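Local coordinates for protein CyaB (Pseudomonas aeruginosa, PDB 3R5G) that probably makes cyclic AMP from ATP, this chain being the class III catalytic domain of a larger membrane-anchored adenylyl cyclase, at residues K76-A81 against I114-C119; K8-F13 against Y132-R137. One frame throughout, in Å; residues are numbered along the deposited sequence.

Contact 1: residues K76-A81 against I114-C119; sequences KDAVAA and INTGYC
Ile114 holds CG1 anti to its carbonyl carbon (chi1 -57°) and extends CD1 anti to CA (chi2 175°), so that CG2 and CD1 both face the helix turn carrying Ala81. The two branches divide the work: CG2 approaches the methyl group, with Ala81 CB 4.5 Å from Ile114 CG2, while CD1 comes to 4.1 Å from the backbone oxygen Ala81 O. Two residues along the strand, Thr116 has a similar first torsion, which puts its hydroxyl beside the backbone N and leaves Thr116 OG1 4.2 Å from Ala78 CB. That meeting is van der Waals in kind; the hydroxyl finds its polar partners outside, in Thr160 OG1 and Thr11 OG1, so a buried polar atom is satisfied although only a methyl faces it from the helix. The contact illustrates the beta-alpha-beta crossover of a ferredoxin-like core: helix 74-100 leaves strand 61-66, lies over one face of the sheet and returns through strand 109-116. With alanines facing it, the strand's backbone comes near the helix, the CA atoms of Ala78 and Thr116 lying 7.1 Å apart, while the side chains only brush. Strand 6-18 lies between the two parallel strands, and its Thr11 touches Ala78, Ala81 and Ile114 alike. After Thr116 the chain turns a corner at Gly117, and the strand that follows leads away from the helix.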
loop_
_atom_site.group_PDB
_atom_site.type_symbol
_atom_site.label_atom_id
_atom_site.label_comp_id
_atom_site.label_asym_id
_atom_site.label_seq_id
_atom_site.Cartn_x
_atom_site.Cartn_y
_atom_site.Cartn_z
ATOM N N LYS A 76 -11.469 24.359 -1.250
ATOM C CA LYS A 76 -10.549 24.507 -0.122
ATOM C C LYS A 76 -9.959 23.202 0.363
ATOM O O LYS A 76 -8.812 23.185 0.775
ATOM C CB LYS A 76 -11.202 25.243 1.108
ATOM C CG LYS A 76 -11.387 26.702 0.820
ATOM C CD LYS A 76 -12.001 27.360 2.153
ATOM C CE LYS A 76 -12.578 28.721 1.914
ATOM N NZ LYS A 76 -11.685 29.666 1.166
ATOM N N ASP A 77 -10.671 22.101 0.210
ATOM C CA ASP A 77 -10.105 20.810 0.608
ATOM C C ASP A 77 -8.904 20.480 -0.322
ATOM O O ASP A 77 -7.885 19.995 0.139
ATOM C CB ASP A 77 -11.141 19.642 0.568
ATOM C CG ASP A 77 -12.247 19.738 1.610
ATOM O OD1 ASP A 77 -12.107 20.446 2.611
ATOM O OD2 ASP A 77 -13.250 19.069 1.418
ATOM N N ALA A 78 -9.106 20.723 -1.591
ATOM C CA ALA A 78 -8.015 20.467 -2.577
ATOM C C ALA A 78 -6.869 21.435 -2.386
ATOM O O ALA A 78 -5.692 20.983 -2.424
ATOM C CB ALA A 78 -8.573 20.592 -3.997
ATOM N N VAL A 79 -7.154 22.733 -2.213
ATOM C CA VAL A 79 -6.072 23.671 -1.936
ATOM C C VAL A 79 -5.312 23.226 -0.663
ATOM O O VAL A 79 -4.077 23.310 -0.601
ATOM C CB VAL A 79 -6.602 25.069 -1.775
ATOM C CG1 VAL A 79 -5.546 26.052 -1.262
ATOM C CG2 VAL A 79 -7.093 25.509 -3.172
ATOM N N ALA A 80 -6.056 22.811 0.403
ATOM C CA ALA A 80 -5.367 22.397 1.602
ATOM C C ALA A 80 -4.424 21.178 1.409
ATOM O O ALA A 80 -3.241 21.164 1.874
ATOM C CB ALA A 80 -6.424 22.083 2.712
ATOM N N ALA A 81 -4.917 20.186 0.598
ATOM C CA ALA A 81 -4.121 18.990 0.400
ATOM C C ALA A 81 -2.850 19.407 -0.382
ATOM O O ALA A 81 -1.802 18.915 -0.085
ATOM C CB ALA A 81 -4.907 17.995 -0.471
ATOM N N ILE A 114 -1.717 13.312 -5.985
ATOM C CA ILE A 114 -2.939 13.876 -5.362
ATOM C C ILE A 114 -4.011 13.765 -6.393
ATOM O O ILE A 114 -3.792 14.180 -7.560
ATOM C CB ILE A 114 -2.687 15.318 -4.895
ATOM C CG1 ILE A 114 -1.512 15.323 -3.944
ATOM C CG2 ILE A 114 -3.967 15.857 -4.269
ATOM C CD1 ILE A 114 -1.114 16.795 -3.507
ATOM N N ASN A 115 -5.209 13.324 -5.998
ATOM C CA ASN A 115 -6.327 13.302 -6.899
ATOM C C ASN A 115 -7.546 13.688 -6.130
ATOM O O ASN A 115 -7.617 13.455 -4.907
ATOM C CB ASN A 115 -6.479 11.862 -7.457
ATOM C CG ASN A 115 -7.717 11.687 -8.340
ATOM O OD1 ASN A 115 -7.948 12.493 -9.262
ATOM N ND2 ASN A 115 -8.543 10.702 -8.019
ATOM N N THR A 116 -8.573 14.174 -6.756
ATOM C CA THR A 116 -9.843 14.559 -6.142
ATOM C C THR A 116 -10.967 13.849 -6.881
ATOM O O THR A 116 -10.964 13.747 -8.081
ATOM C CB THR A 116 -10.047 16.032 -6.345
ATOM O OG1 THR A 116 -8.955 16.772 -5.784
ATOM C CG2 THR A 116 -11.435 16.570 -5.758
ATOM N N GLY A 117 -11.884 13.270 -6.136
ATOM C CA GLY A 117 -13.079 12.614 -6.742
ATOM C C GLY A 117 -13.848 11.889 -5.656
ATOM O O GLY A 117 -13.504 11.939 -4.457
ATOM N N TYR A 118 -14.990 11.295 -6.086
ATOM C CA TYR A 118 -15.830 10.598 -5.108
ATOM C C TYR A 118 -15.260 9.329 -4.672
ATOM O O TYR A 118 -14.832 8.486 -5.464
ATOM C CB TYR A 118 -17.243 10.380 -5.774
ATOM C CG TYR A 118 -18.005 11.696 -5.798
ATOM C CD1 TYR A 118 -18.786 12.141 -4.677
ATOM C CD2 TYR A 118 -17.997 12.520 -6.901
ATOM C CE1 TYR A 118 -19.455 13.392 -4.675
ATOM C CE2 TYR A 118 -18.704 13.710 -6.897
ATOM C CZ TYR A 118 -19.406 14.142 -5.787
ATOM O OH TYR A 118 -20.096 15.371 -5.826
ATOM N N CYS A 119 -15.228 9.139 -3.346
ATOM C CA CYS A 119 -14.648 7.974 -2.697
ATOM C C CYS A 119 -15.619 7.386 -1.692
ATOM O O CYS A 119 -16.483 8.084 -1.272
ATOM C CB CYS A 119 -13.386 8.373 -1.886
ATOM S SG CYS A 119 -12.043 9.050 -2.910
#

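Contact 2: residues K8-F13 against Y132-R137; sequences KKLTVF and YTIIGR
Ile134 meets both Leu10 and Val12 with the ends of its two branches, where strand 129-135 runs across the face of strand 6-18 turned away from helix 74-100. In this class III cyclase domain the two strands are not neighbours in hydrogen bonding: 129-135 pairs with 118-124, and the hairpin they form folds back over the central sheet, leaving the CA atoms of Val12 and Ile134 9.3 Å apart. Side chains alone fill that gap. Ile134 sets CG1 between its backbone N and carbonyl carbon (chi1 53°), the crowded position for that branch, but one that points CG2 mainly at Leu10 and CD1 mainly at Val12. Its short branch, CG2, meets Leu10 CD1 tip to tip, Ile134 CG2 lying 3.7 Å from that methyl. Leu10 gets there by keeping CG beside the backbone N and running CD1 out fully extended (chi2 -179°). The longer branch of Ile134 is also straight, and carries CD1 to the fork of Val12. Around this point Phe65 packs on both Leu10 and Ile134, while Met63 and Val121 add further apolar cover to Ile134. At the margin, Asp68 takes a salt bridge from Lys8 NZ and a hydrogen bond from Tyr132 OH. Beyond the strand, Gly136 occupies the N-cap of helix 137-148, and Arg137 N is hydrogen-bonded to Glu25 OE2 of the second subunit. At the fork itself, Ile134 CD1 lies 3.6 Å from Val12 CG2 and 4.0 Å from Val12 CG1.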
loop_
_atom_site.group_PDB
_atom_site.type_symbol
_atom_site.label_atom_id
_atom_site.label_comp_id
_atom_site.label_asym_id
_atom_site.label_seq_id
_atom_site.Cartn_x
_atom_site.Cartn_y
_atom_site.Cartn_z
ATOM N N LYS A 8 -18.289 10.248 -0.822
ATOM C CA LYS A 8 -18.059 11.682 -0.600
ATOM C C LYS A 8 -16.930 12.156 -1.536
ATOM O O LYS A 8 -16.052 11.331 -1.829
ATOM C CB LYS A 8 -17.627 11.914 0.836
ATOM C CG LYS A 8 -18.784 11.696 1.818
ATOM C CD LYS A 8 -18.186 11.660 3.242
ATOM C CE LYS A 8 -17.923 13.058 3.735
ATOM N NZ LYS A 8 -18.490 13.110 5.145
ATOM N N LYS A 9 -16.969 13.434 -1.916
ATOM C CA LYS A 9 -15.866 14.018 -2.796
ATOM C C LYS A 9 -14.720 14.312 -1.817
ATOM O O LYS A 9 -14.882 15.086 -0.869
ATOM C CB LYS A 9 -16.350 15.282 -3.429
ATOM C CG LYS A 9 -15.195 15.791 -4.409
ATOM C CD LYS A 9 -15.747 16.873 -5.257
ATOM C CE LYS A 9 -16.429 16.362 -6.491
ATOM N NZ LYS A 9 -16.700 17.590 -7.340
ATOM N N LEU A 10 -13.572 13.688 -2.036
ATOM C CA LEU A 10 -12.383 13.871 -1.239
ATOM C C LEU A 10 -11.225 14.277 -2.142
ATOM O O LEU A 10 -11.225 13.956 -3.304
ATOM C CB LEU A 10 -12.004 12.599 -0.543
ATOM C CG LEU A 10 -13.067 11.861 0.272
ATOM C CD1 LEU A 10 -12.437 10.628 0.888
ATOM C CD2 LEU A 10 -13.532 12.738 1.360
ATOM N N THR A 11 -10.238 14.959 -1.539
ATOM C CA THR A 11 -8.880 15.031 -2.155
ATOM C C THR A 11 -8.039 14.056 -1.366
ATOM O O THR A 11 -7.941 14.105 -0.117
ATOM C CB THR A 11 -8.377 16.467 -2.205
ATOM O OG1 THR A 11 -9.191 17.238 -3.077
ATOM C CG2 THR A 11 -6.904 16.490 -2.822
ATOM N N VAL A 12 -7.357 13.201 -2.096
ATOM C CA VAL A 12 -6.566 12.101 -1.545
ATOM C C VAL A 12 -5.093 12.242 -1.898
ATOM O O VAL A 12 -4.788 12.575 -3.062
ATOM C CB VAL A 12 -7.039 10.682 -2.074
ATOM C CG1 VAL A 12 -6.200 9.572 -1.532
ATOM C CG2 VAL A 12 -8.565 10.523 -1.819
ATOM N N PHE A 13 -4.202 12.126 -0.911
ATOM C CA PHE A 13 -2.776 12.410 -1.039
ATOM C C PHE A 13 -2.024 11.147 -0.649
ATOM O O PHE A 13 -2.323 10.506 0.393
ATOM C CB PHE A 13 -2.478 13.532 0.009
ATOM C CG PHE A 13 -1.041 13.725 0.244
ATOM C CD1 PHE A 13 -0.379 14.789 -0.429
ATOM C CD2 PHE A 13 -0.294 12.887 1.114
ATOM C CE1 PHE A 13 0.977 15.021 -0.181
ATOM C CE2 PHE A 13 1.133 13.129 1.341
ATOM C CZ PHE A 13 1.764 14.193 0.689
ATOM N N TYR A 132 -11.066 3.133 10.149
ATOM C CA TYR A 132 -11.834 4.122 9.397
ATOM C C TYR A 132 -10.962 4.595 8.247
ATOM O O TYR A 132 -9.833 5.051 8.492
ATOM C CB TYR A 132 -12.006 5.339 10.347
ATOM C CG TYR A 132 -12.899 6.308 9.797
ATOM C CD1 TYR A 132 -14.299 6.137 9.861
ATOM C CD2 TYR A 132 -12.397 7.410 9.108
ATOM C CE1 TYR A 132 -15.155 7.056 9.330
ATOM C CE2 TYR A 132 -13.223 8.346 8.600
ATOM C CZ TYR A 132 -14.607 8.196 8.667
ATOM O OH TYR A 132 -15.520 9.071 8.184
ATOM N N THR A 133 -11.407 4.382 7.004
ATOM C CA THR A 133 -10.482 4.580 5.840
ATOM C C THR A 133 -11.319 4.731 4.588
ATOM O O THR A 133 -12.535 4.876 4.656
ATOM C CB THR A 133 -9.453 3.464 5.783
ATOM O OG1 THR A 133 -8.500 3.644 4.692
ATOM C CG2 THR A 133 -10.167 2.106 5.669
ATOM N N ILE A 134 -10.694 4.783 3.395
ATOM C CA ILE A 134 -11.397 5.093 2.152
ATOM C C ILE A 134 -10.932 4.111 1.104
ATOM O O ILE A 134 -9.780 3.572 1.163
ATOM C CB ILE A 134 -11.043 6.567 1.678
ATOM C CG1 ILE A 134 -9.503 6.781 1.606
ATOM C CG2 ILE A 134 -11.609 7.567 2.762
ATOM C CD1 ILE A 134 -9.112 8.207 0.905
ATOM N N ILE A 135 -11.849 3.886 0.174
ATOM C CA ILE A 135 -11.572 3.012 -0.977
ATOM C C ILE A 135 -12.240 3.570 -2.240
ATOM O O ILE A 135 -13.192 4.378 -2.189
ATOM C CB ILE A 135 -12.085 1.586 -0.669
ATOM C CG1 ILE A 135 -13.611 1.578 -0.509
ATOM C CG2 ILE A 135 -11.412 0.954 0.489
ATOM C CD1 ILE A 135 -14.241 0.098 -0.248
ATOM N N GLY A 136 -11.801 3.108 -3.427
ATOM C CA GLY A 136 -12.447 3.482 -4.649
ATOM C C GLY A 136 -11.414 3.767 -5.723
ATOM O O GLY A 136 -10.168 3.896 -5.431
ATOM N N ARG A 137 -11.867 3.766 -6.964
ATOM C CA ARG A 137 -11.005 4.131 -8.105
ATOM C C ARG A 137 -10.226 5.430 -7.930
ATOM O O ARG A 137 -9.089 5.532 -8.386
ATOM C CB ARG A 137 -11.857 4.142 -9.378
ATOM C CG ARG A 137 -11.189 4.389 -10.669
ATOM C CD ARG A 137 -12.282 4.197 -11.807
ATOM N NE ARG A 137 -13.243 5.299 -11.952
ATOM C CZ ARG A 137 -13.638 5.806 -13.138
ATOM N NH1 ARG A 137 -13.135 5.335 -14.289
ATOM N NH2 ARG A 137 -14.526 6.808 -13.191
#

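Both contacts are buried and lie on the same side of the chain's centre, about 9 Å apart between their own centres, yet they use opposite faces of strand 6-18. Contact 1 belongs to the helix-covered face, where small groups touch lightly and a threonine hydroxyl is present; contact 2 is wholly aliphatic, on the face beneath the hairpin. They are joined through the sheet: Thr11, between Leu10 and Val12, turns to the other side, its OG1 2.8 Å from Thr116 OG1 in a probable hydrogen bond, while Lys8 O meets Cys119 N at the same separation. Contact 2 reaches the second subunit through Ile135 and Arg137, whereas no other chain touches contact 1.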